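Long-range contacts in type III secretion system effector protein ExoU (Pseudomonas fluorescens, PDB 4QMK), which is a type III secretion effector with a patatin-like phospholipase domain, and probably cleaves host phospholipids, while a phosphatidylinositol 4,5-bisphosphate-binding domain localizes it to the plasma membrane: residues A[536-544]-A[557-565]; A[38-49]-A[452-463]. All coordinates share one frame; numbering follows the deposited sequence.

Contact 1 (A[536-544]-A[557-565]); sequences QQLLQVGTK and LTSAVAEMQ
Leu539 and Val561 mark where helix 536-544 crosses helix 557-565, their CA atoms 6.0 Å apart. The two axes come within 9.2 Å and run almost perpendicular, at a signed crossing angle of -97°, which confines the contact to the crossing point. Leu539 is a knob in the hole formed by Leu557, Ala560, Val561 and Met564. Its CD2 does most of the touching, 3.6 Å from Ala560 CB at the floor of the hole, while its CB meets Met564 SD at 3.8 Å. Gly542 lets the helices approach one turn further on: the missing side chain lets Val561 CG2 come to 3.8 Å from Gly542 C, and Leu557 CD2 packs on the glycine CA. Leu557 has its CG anti to the backbone N (chi1 -176°), which carries its two methyls across to Leu538, Leu539 and Gly542. Met564 extends through chi2 and bends at chi3 (58°), laying SD beside Leu539 and turning CE toward Thr543. The Thr543 hydroxyl donates back to Leu539 O at 2.8 Å, from the face opposite the one used by Thr543 N, so that carbonyl takes two bonds. Gln565 closes the edge with NE2 against Thr543 CG2. Behind the crossing, Leu538 packs on Leu483 and Ile487 of helix 464-491, and Asn528, in the loop before helix 533-544, touches Leu539 and Met564 and donates to Ala560 O.

Contact 2 (A[38-49]-A[452-463]); sequences LVKGVGERNLSI and MLASVQVDLQND
Val39 and Val42 press their methyls onto helix 452-461 near Val456 and Asp459. Val39 CG2 sits 3.5 Å from Asp459 CB, and its CG1 meets Val456 CG1 at 3.9 Å, the two valines crossing at about a right angle. Val42 divides its methyls: CG1, anti to the backbone N (chi1 166°), lies 3.6 Å from Ser455 O, while CG2 faces Asp459 OD2. Leu47 reaches Met452 CG with CD2, and Ile49 and Leu38 extend the apolar row to Leu460. At one end Met452 bends at chi3 (-74°) to set CE over a face of the Arg45 guanidinium, 4.0 Å from CZ and offset toward the rim. Ser62 O steadies that guanidinium from NE. The hairpin behind is irregular: Leu38 and Val39 form a classic bulge opposite Ile49, whose O accepts from both, and Gly41 N bonds Ser48 OG at 2.9 Å. At the other end Asp463 pairs with Arg51 and caps helix 464-491 through Gly466 N. The chemistry is that of a sheet face packed on a helix by aliphatic groups, with the polar partners named for Arg45 and Asp463, the Ser62 carbonyl and Arg51, drawn from beyond the two segments, consistent with mainly hydrophobic cohesion.

Near the N terminus, strands 36-42 and 47-51 begin the four-stranded antiparallel sheet that strand 434-438 completes. Contact 2 then closes a loop of 402 residues, which holds the patatin-like phospholipase region, by laying that sheet against helix 450-461. Helix 464-491 follows at once and spans the gap: its start is capped at contact 2, and its later part packs behind contact 1. Contact 1 closes a short excursion of 12 residues, partly unmodelled, from helix 533-544 into helix 555-585. The two contacts are in series, neither nesting nor crossing, with centres 34 Å apart and nearest atoms about 19 Å apart.

Contact 1 (A[536-544]-A[557-565])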
loop_
_atom_site.group_PDB
_atom_site.type_symbol
_atom_site.label_atom_id
_atom_site.label_comp_id
_atom_site.label_asym_id
_atom_site.label_seq_id
_atom_site.Cartn_x
_atom_site.Cartn_y
_atom_site.Cartn_z
ATOM N N GLN A 536 -9.443 11.422 -17.982
ATOM C CA GLN A 536 -9.604 10.054 -17.487
ATOM C C GLN A 536 -10.961 9.882 -16.799
ATOM O O GLN A 536 -11.668 8.927 -17.074
ATOM C CB GLN A 536 -8.447 9.673 -16.544
ATOM C CG GLN A 536 -7.175 9.267 -17.265
ATOM C CD GLN A 536 -7.349 7.949 -18.027
ATOM O OE1 GLN A 536 -7.998 7.018 -17.541
ATOM N NE2 GLN A 536 -6.782 7.865 -19.219
ATOM N N GLN A 537 -11.347 10.795 -15.914
ATOM C CA GLN A 537 -12.665 10.643 -15.246
ATOM C C GLN A 537 -13.781 10.610 -16.280
ATOM O O GLN A 537 -14.735 9.836 -16.155
ATOM C CB GLN A 537 -13.029 11.805 -14.339
ATOM C CG GLN A 537 -12.080 12.186 -13.246
ATOM C CD GLN A 537 -12.591 13.420 -12.504
ATOM O OE1 GLN A 537 -11.867 14.420 -12.367
ATOM N NE2 GLN A 537 -13.851 13.376 -12.065
ATOM N N LEU A 538 -13.685 11.501 -17.265
ATOM C CA LEU A 538 -14.697 11.570 -18.293
ATOM C C LEU A 538 -14.708 10.263 -19.056
ATOM O O LEU A 538 -15.784 9.741 -19.356
ATOM C CB LEU A 538 -14.482 12.749 -19.231
ATOM C CG LEU A 538 -15.511 12.757 -20.360
ATOM C CD1 LEU A 538 -16.938 12.913 -19.873
ATOM C CD2 LEU A 538 -15.161 13.831 -21.360
ATOM N N LEU A 539 -13.530 9.717 -19.359
ATOM C CA LEU A 539 -13.496 8.404 -20.056
ATOM C C LEU A 539 -14.157 7.306 -19.253
ATOM O O LEU A 539 -14.812 6.435 -19.827
ATOM C CB LEU A 539 -12.093 7.990 -20.441
ATOM C CG LEU A 539 -11.508 8.808 -21.588
ATOM C CD1 LEU A 539 -10.090 8.369 -21.861
ATOM C CD2 LEU A 539 -12.351 8.671 -22.823
ATOM N N GLN A 540 -14.021 7.345 -17.934
ATOM C CA GLN A 540 -14.707 6.326 -17.100
ATOM C C GLN A 540 -16.216 6.449 -17.244
ATOM O O GLN A 540 -16.897 5.461 -17.487
ATOM C CB GLN A 540 -14.306 6.430 -15.629
ATOM C CG GLN A 540 -12.818 6.172 -15.366
ATOM C CD GLN A 540 -12.316 4.881 -16.022
ATOM O OE1 GLN A 540 -13.026 3.865 -16.059
ATOM N NE2 GLN A 540 -11.100 4.926 -16.567
ATOM N N VAL A 541 -16.724 7.676 -17.124
ATOM C CA VAL A 541 -18.143 7.933 -17.278
ATOM C C VAL A 541 -18.591 7.415 -18.628
ATOM O O VAL A 541 -19.609 6.764 -18.745
ATOM C CB VAL A 541 -18.471 9.443 -17.241
ATOM C CG1 VAL A 541 -19.944 9.650 -17.607
ATOM C CG2 VAL A 541 -18.158 10.050 -15.882
ATOM N N GLY A 542 -17.820 7.733 -19.658
ATOM C CA GLY A 542 -18.139 7.295 -21.010
ATOM C C GLY A 542 -18.289 5.797 -21.073
ATOM O O GLY A 542 -19.231 5.297 -21.674
ATOM N N THR A 543 -17.376 5.079 -20.405
ATOM C CA THR A 543 -17.370 3.612 -20.410
ATOM C C THR A 543 -18.709 2.969 -20.001
ATOM O O THR A 543 -18.962 1.821 -20.351
ATOM C CB THR A 543 -16.227 3.047 -19.554
ATOM O OG1 THR A 543 -14.984 3.622 -19.972
ATOM C CG2 THR A 543 -16.142 1.537 -19.713
ATOM N N LYS A 544 -19.577 3.712 -19.314
ATOM C CA LYS A 544 -20.930 3.220 -18.964
ATOM C C LYS A 544 -21.940 3.161 -20.123
ATOM O O LYS A 544 -22.456 2.088 -20.430
ATOM C CB LYS A 544 -21.523 4.030 -17.814
ATOM C CG LYS A 544 -21.183 3.479 -16.435
ATOM C CD LYS A 544 -19.692 3.398 -16.151
ATOM C CE LYS A 544 -19.480 2.834 -14.755
ATOM N NZ LYS A 544 -18.056 2.734 -14.335
ATOM N N LEU A 557 -16.533 11.129 -27.820
ATOM C CA LEU A 557 -16.423 10.376 -26.600
ATOM C C LEU A 557 -16.466 8.885 -26.866
ATOM O O LEU A 557 -15.637 8.146 -26.382
ATOM C CB LEU A 557 -17.500 10.769 -25.627
ATOM C CG LEU A 557 -17.400 10.092 -24.247
ATOM C CD1 LEU A 557 -16.046 10.313 -23.607
ATOM C CD2 LEU A 557 -18.512 10.581 -23.346
ATOM N N THR A 558 -17.438 8.448 -27.639
ATOM C CA THR A 558 -17.546 7.047 -27.996
ATOM C C THR A 558 -16.217 6.563 -28.558
ATOM O O THR A 558 -15.787 5.441 -28.304
ATOM C CB THR A 558 -18.608 6.882 -29.099
ATOM O OG1 THR A 558 -19.835 7.403 -28.608
ATOM C CG2 THR A 558 -18.798 5.452 -29.513
ATOM N N SER A 559 -15.593 7.416 -29.370
ATOM C CA SER A 559 -14.362 7.076 -30.048
ATOM C C SER A 559 -13.219 6.970 -29.082
ATOM O O SER A 559 -12.404 6.034 -29.184
ATOM C CB SER A 559 -14.036 8.125 -31.052
ATOM O OG SER A 559 -13.015 7.716 -31.909
ATOM N N ALA A 560 -13.163 7.920 -28.157
ATOM C CA ALA A 560 -12.106 7.992 -27.187
ATOM C C ALA A 560 -12.218 6.805 -26.247
ATOM O O ALA A 560 -11.208 6.256 -25.835
ATOM C CB ALA A 560 -12.223 9.267 -26.407
ATOM N N VAL A 561 -13.458 6.373 -25.977
ATOM C CA VAL A 561 -13.726 5.230 -25.103
ATOM C C VAL A 561 -13.241 3.945 -25.749
ATOM O O VAL A 561 -12.667 3.101 -25.071
ATOM C CB VAL A 561 -15.230 5.118 -24.777
ATOM C CG1 VAL A 561 -15.629 3.758 -24.220
ATOM C CG2 VAL A 561 -15.607 6.210 -23.800
ATOM N N ALA A 562 -13.522 3.779 -27.044
ATOM C CA ALA A 562 -13.024 2.640 -27.806
ATOM C C ALA A 562 -11.460 2.676 -27.862
ATOM O O ALA A 562 -10.803 1.654 -27.770
ATOM C CB ALA A 562 -13.612 2.639 -29.203
ATOM N N GLU A 563 -10.889 3.861 -27.988
ATOM C CA GLU A 563 -9.430 4.002 -27.970
ATOM C C GLU A 563 -8.850 3.631 -26.584
ATOM O O GLU A 563 -7.796 3.019 -26.497
ATOM C CB GLU A 563 -9.052 5.406 -28.324
ATOM C CG GLU A 563 -7.573 5.705 -28.326
ATOM C CD GLU A 563 -6.735 4.893 -29.277
ATOM O OE1 GLU A 563 -5.527 4.758 -28.967
ATOM O OE2 GLU A 563 -7.249 4.406 -30.295
ATOM N N MET A 564 -9.581 3.962 -25.527
ATOM C CA MET A 564 -9.149 3.655 -24.202
ATOM C C MET A 564 -9.072 2.162 -23.991
ATOM O O MET A 564 -8.102 1.663 -23.410
ATOM C CB MET A 564 -10.087 4.231 -23.148
ATOM C CG MET A 564 -9.563 4.096 -21.726
ATOM S SD MET A 564 -10.802 4.445 -20.453
ATOM C CE MET A 564 -12.001 3.203 -20.936
ATOM N N GLN A 565 -10.116 1.461 -24.438
ATOM C CA GLN A 565 -10.223 0.033 -24.287
ATOM C C GLN A 565 -9.152 -0.655 -25.143
ATOM O O GLN A 565 -8.505 -1.610 -24.714
ATOM C CB GLN A 565 -11.667 -0.395 -24.569
ATOM C CG GLN A 565 -12.597 0.042 -23.422
ATOM C CD GLN A 565 -14.120 0.019 -23.704
ATOM O OE1 GLN A 565 -14.579 -0.071 -24.855
ATOM N NE2 GLN A 565 -14.914 0.169 -22.624
#

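Contact 2 (A[38-49]-A[452-463])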
loop_
_atom_site.group_PDB
_atom_site.type_symbol
_atom_site.label_atom_id
_atom_site.label_comp_id
_atom_site.label_asym_id
_atom_site.label_seq_id
_atom_site.Cartn_x
_atom_site.Cartn_y
_atom_site.Cartn_z
ATOM N N LEU A 38 8.856 23.824 -47.950
ATOM C CA LEU A 38 8.009 24.702 -47.153
ATOM C C LEU A 38 8.738 25.126 -45.867
ATOM O O LEU A 38 8.534 26.233 -45.367
ATOM C CB LEU A 38 6.714 23.986 -46.779
ATOM C CG LEU A 38 5.737 23.664 -47.907
ATOM C CD1 LEU A 38 4.505 22.958 -47.345
ATOM C CD2 LEU A 38 5.327 24.922 -48.640
ATOM N N VAL A 39 9.586 24.230 -45.354
ATOM C CA VAL A 39 10.313 24.422 -44.104
ATOM C C VAL A 39 11.622 23.632 -44.152
ATOM O O VAL A 39 11.678 22.531 -44.676
ATOM C CB VAL A 39 9.462 23.885 -42.937
ATOM C CG1 VAL A 39 10.258 23.818 -41.646
ATOM C CG2 VAL A 39 8.222 24.742 -42.786
ATOM N N LYS A 40 12.670 24.216 -43.585
ATOM C CA LYS A 40 13.989 23.610 -43.598
ATOM C C LYS A 40 14.713 23.585 -42.271
ATOM O O LYS A 40 14.816 24.579 -41.570
ATOM C CB LYS A 40 14.866 24.299 -44.636
ATOM C CG LYS A 40 14.465 24.012 -46.082
ATOM C CD LYS A 40 14.681 22.543 -46.472
ATOM C CE LYS A 40 16.124 22.215 -46.857
ATOM N NZ LYS A 40 16.441 22.755 -48.207
ATOM N N GLY A 41 15.230 22.413 -41.951
ATOM C CA GLY A 41 16.079 22.195 -40.794
ATOM C C GLY A 41 15.691 22.989 -39.583
ATOM O O GLY A 41 16.529 23.522 -38.902
ATOM N N VAL A 42 14.415 22.999 -39.265
ATOM C CA VAL A 42 13.977 23.728 -38.142
ATOM C C VAL A 42 14.174 22.922 -36.905
ATOM O O VAL A 42 13.770 21.758 -36.841
ATOM C CB VAL A 42 12.511 24.109 -38.256
ATOM C CG1 VAL A 42 11.999 24.583 -36.919
ATOM C CG2 VAL A 42 12.355 25.194 -39.292
ATOM N N GLY A 43 14.788 23.559 -35.907
ATOM C CA GLY A 43 14.951 22.954 -34.589
ATOM C C GLY A 43 15.893 21.756 -34.412
ATOM O O GLY A 43 16.621 21.347 -35.321
ATOM N N GLU A 44 15.834 21.178 -33.221
ATOM C CA GLU A 44 16.742 20.098 -32.817
ATOM C C GLU A 44 16.441 18.763 -33.502
ATOM O O GLU A 44 17.207 17.800 -33.366
ATOM C CB GLU A 44 16.717 19.917 -31.289
ATOM C CG GLU A 44 15.428 19.335 -30.755
ATOM C CD GLU A 44 15.457 19.089 -29.257
ATOM O OE1 GLU A 44 16.417 19.518 -28.547
ATOM O OE2 GLU A 44 14.496 18.440 -28.796
ATOM N N ARG A 45 15.309 18.697 -34.202
ATOM C CA ARG A 45 14.984 17.541 -35.005
ATOM C C ARG A 45 15.187 17.815 -36.468
ATOM O O ARG A 45 14.904 16.940 -37.328
ATOM C CB ARG A 45 13.601 17.076 -34.659
ATOM C CG ARG A 45 13.629 16.613 -33.191
ATOM C CD ARG A 45 12.495 15.749 -32.816
ATOM N NE ARG A 45 12.377 14.693 -33.784
ATOM C CZ ARG A 45 11.469 13.745 -33.693
ATOM N NH1 ARG A 45 10.705 13.709 -32.609
ATOM N NH2 ARG A 45 11.351 12.819 -34.645
ATOM N N ASN A 46 15.742 19.006 -36.736
ATOM C CA ASN A 46 16.033 19.443 -38.061
ATOM C C ASN A 46 14.842 19.158 -38.969
ATOM O O ASN A 46 14.986 18.509 -39.988
ATOM C CB ASN A 46 17.237 18.716 -38.573
ATOM C CG ASN A 46 18.461 18.932 -37.715
ATOM O OD1 ASN A 46 19.162 19.924 -37.867
ATOM N ND2 ASN A 46 18.762 17.980 -36.866
ATOM N N LEU A 47 13.670 19.641 -38.586
ATOM C CA LEU A 47 12.490 19.292 -39.280
ATOM C C LEU A 47 12.394 20.018 -40.599
ATOM O O LEU A 47 12.510 21.241 -40.616
ATOM C CB LEU A 47 11.288 19.660 -38.441
ATOM C CG LEU A 47 9.943 19.543 -39.155
ATOM C CD1 LEU A 47 9.614 18.080 -39.322
ATOM C CD2 LEU A 47 8.878 20.213 -38.319
ATOM N N SER A 48 12.139 19.271 -41.681
ATOM C CA SER A 48 11.923 19.847 -42.984
ATOM C C SER A 48 10.645 19.274 -43.601
ATOM O O SER A 48 10.288 18.111 -43.374
ATOM C CB SER A 48 13.073 19.535 -43.918
ATOM O OG SER A 48 14.305 20.115 -43.505
ATOM N N ILE A 49 9.973 20.094 -44.396
ATOM C CA ILE A 49 8.746 19.720 -45.013
ATOM C C ILE A 49 8.741 20.157 -46.458
ATOM O O ILE A 49 8.947 21.353 -46.727
ATOM C CB ILE A 49 7.575 20.405 -44.343
ATOM C CG1 ILE A 49 7.538 20.074 -42.866
ATOM C CG2 ILE A 49 6.267 19.941 -44.988
ATOM C CD1 ILE A 49 6.385 20.739 -42.128
ATOM N N MET A 452 6.194 20.494 -31.662
ATOM C CA MET A 452 6.717 20.410 -33.025
ATOM C C MET A 452 5.953 21.351 -33.924
ATOM O O MET A 452 6.555 22.030 -34.745
ATOM C CB MET A 452 6.710 18.943 -33.533
ATOM C CG MET A 452 7.086 18.725 -34.982
ATOM S SD MET A 452 7.331 16.978 -35.419
ATOM C CE MET A 452 8.917 16.726 -34.619
ATOM N N LEU A 453 4.636 21.424 -33.753
ATOM C CA LEU A 453 3.833 22.325 -34.583
ATOM C C LEU A 453 4.159 23.768 -34.329
ATOM O O LEU A 453 4.235 24.562 -35.280
ATOM C CB LEU A 453 2.352 22.082 -34.364
ATOM C CG LEU A 453 1.353 22.843 -35.227
ATOM C CD1 LEU A 453 1.607 22.586 -36.684
ATOM C CD2 LEU A 453 -0.033 22.366 -34.871
ATOM N N ALA A 454 4.374 24.122 -33.065
ATOM C CA ALA A 454 4.787 25.492 -32.749
ATOM C C ALA A 454 6.109 25.860 -33.451
ATOM O O ALA A 454 6.280 27.012 -33.866
ATOM C CB ALA A 454 4.913 25.686 -31.248
ATOM N N SER A 455 7.028 24.893 -33.579
ATOM C CA SER A 455 8.317 25.113 -34.248
ATOM C C SER A 455 8.206 25.634 -35.654
ATOM O O SER A 455 9.051 26.413 -36.089
ATOM C CB SER A 455 9.080 23.801 -34.425
ATOM O OG SER A 455 9.108 23.077 -33.246
ATOM N N VAL A 456 7.210 25.146 -36.384
ATOM C CA VAL A 456 7.086 25.439 -37.806
ATOM C C VAL A 456 5.914 26.298 -38.155
ATOM O O VAL A 456 5.607 26.513 -39.318
ATOM C CB VAL A 456 6.926 24.136 -38.587
ATOM C CG1 VAL A 456 8.162 23.273 -38.420
ATOM C CG2 VAL A 456 5.701 23.362 -38.135
ATOM N N GLN A 457 5.272 26.814 -37.139
ATOM C CA GLN A 457 4.046 27.556 -37.303
ATOM C C GLN A 457 4.181 28.761 -38.180
ATOM O O GLN A 457 3.288 29.000 -39.025
ATOM C CB GLN A 457 3.540 27.963 -35.922
ATOM C CG GLN A 457 2.144 28.517 -35.875
ATOM C CD GLN A 457 1.849 29.234 -34.569
ATOM O OE1 GLN A 457 2.447 28.926 -33.536
ATOM N NE2 GLN A 457 0.911 30.177 -34.597
ATOM N N VAL A 458 5.271 29.527 -38.018
ATOM C CA VAL A 458 5.354 30.781 -38.780
ATOM C C VAL A 458 5.545 30.488 -40.243
ATOM O O VAL A 458 4.856 31.066 -41.076
ATOM C CB VAL A 458 6.392 31.832 -38.271
ATOM C CG1 VAL A 458 6.427 31.879 -36.740
ATOM C CG2 VAL A 458 7.777 31.603 -38.843
ATOM N N ASP A 459 6.419 29.544 -40.559
ATOM C CA ASP A 459 6.667 29.172 -41.961
ATOM C C ASP A 459 5.400 28.600 -42.620
ATOM O O ASP A 459 5.074 28.922 -43.762
ATOM C CB ASP A 459 7.794 28.133 -42.044
ATOM C CG ASP A 459 9.127 28.641 -41.487
ATOM O OD1 ASP A 459 9.570 29.723 -41.907
ATOM O OD2 ASP A 459 9.766 27.932 -40.667
ATOM N N LEU A 460 4.677 27.780 -41.871
ATOM C CA LEU A 460 3.457 27.162 -42.397
ATOM C C LEU A 460 2.291 28.107 -42.586
ATOM O O LEU A 460 1.471 27.887 -43.490
ATOM C CB LEU A 460 3.027 26.002 -41.516
ATOM C CG LEU A 460 3.918 24.767 -41.678
ATOM C CD1 LEU A 460 3.332 23.653 -40.877
ATOM C CD2 LEU A 460 3.977 24.387 -43.138
ATOM N N GLN A 461 2.229 29.157 -41.747
ATOM C CA GLN A 461 1.222 30.240 -41.891
ATOM C C GLN A 461 1.267 30.873 -43.244
ATOM O O GLN A 461 0.260 31.359 -43.721
ATOM C CB GLN A 461 1.460 31.383 -40.884
ATOM C CG GLN A 461 0.672 31.285 -39.602
ATOM C CD GLN A 461 -0.824 31.338 -39.847
ATOM O OE1 GLN A 461 -1.326 32.172 -40.630
ATOM N NE2 GLN A 461 -1.555 30.455 -39.187
ATOM N N ASN A 462 2.451 30.918 -43.842
ATOM C CA ASN A 462 2.634 31.531 -45.164
ATOM C C ASN A 462 2.148 30.664 -46.319
ATOM O O ASN A 462 2.264 31.055 -47.466
ATOM C CB ASN A 462 4.105 31.901 -45.389
ATOM C CG ASN A 462 4.634 32.832 -44.325
ATOM O OD1 ASN A 462 3.927 33.720 -43.856
ATOM N ND2 ASN A 462 5.888 32.626 -43.925
ATOM N N ASP A 463 1.620 29.489 -46.018
ATOM C CA ASP A 463 1.052 28.627 -47.033
ATOM C C ASP A 463 -0.440 28.507 -46.747
ATOM O O ASP A 463 -0.811 28.370 -45.583
ATOM C CB ASP A 463 1.689 27.269 -46.924
ATOM C CG ASP A 463 1.237 26.340 -48.027
ATOM O OD1 ASP A 463 1.555 26.641 -49.208
ATOM O OD2 ASP A 463 0.590 25.314 -47.719
#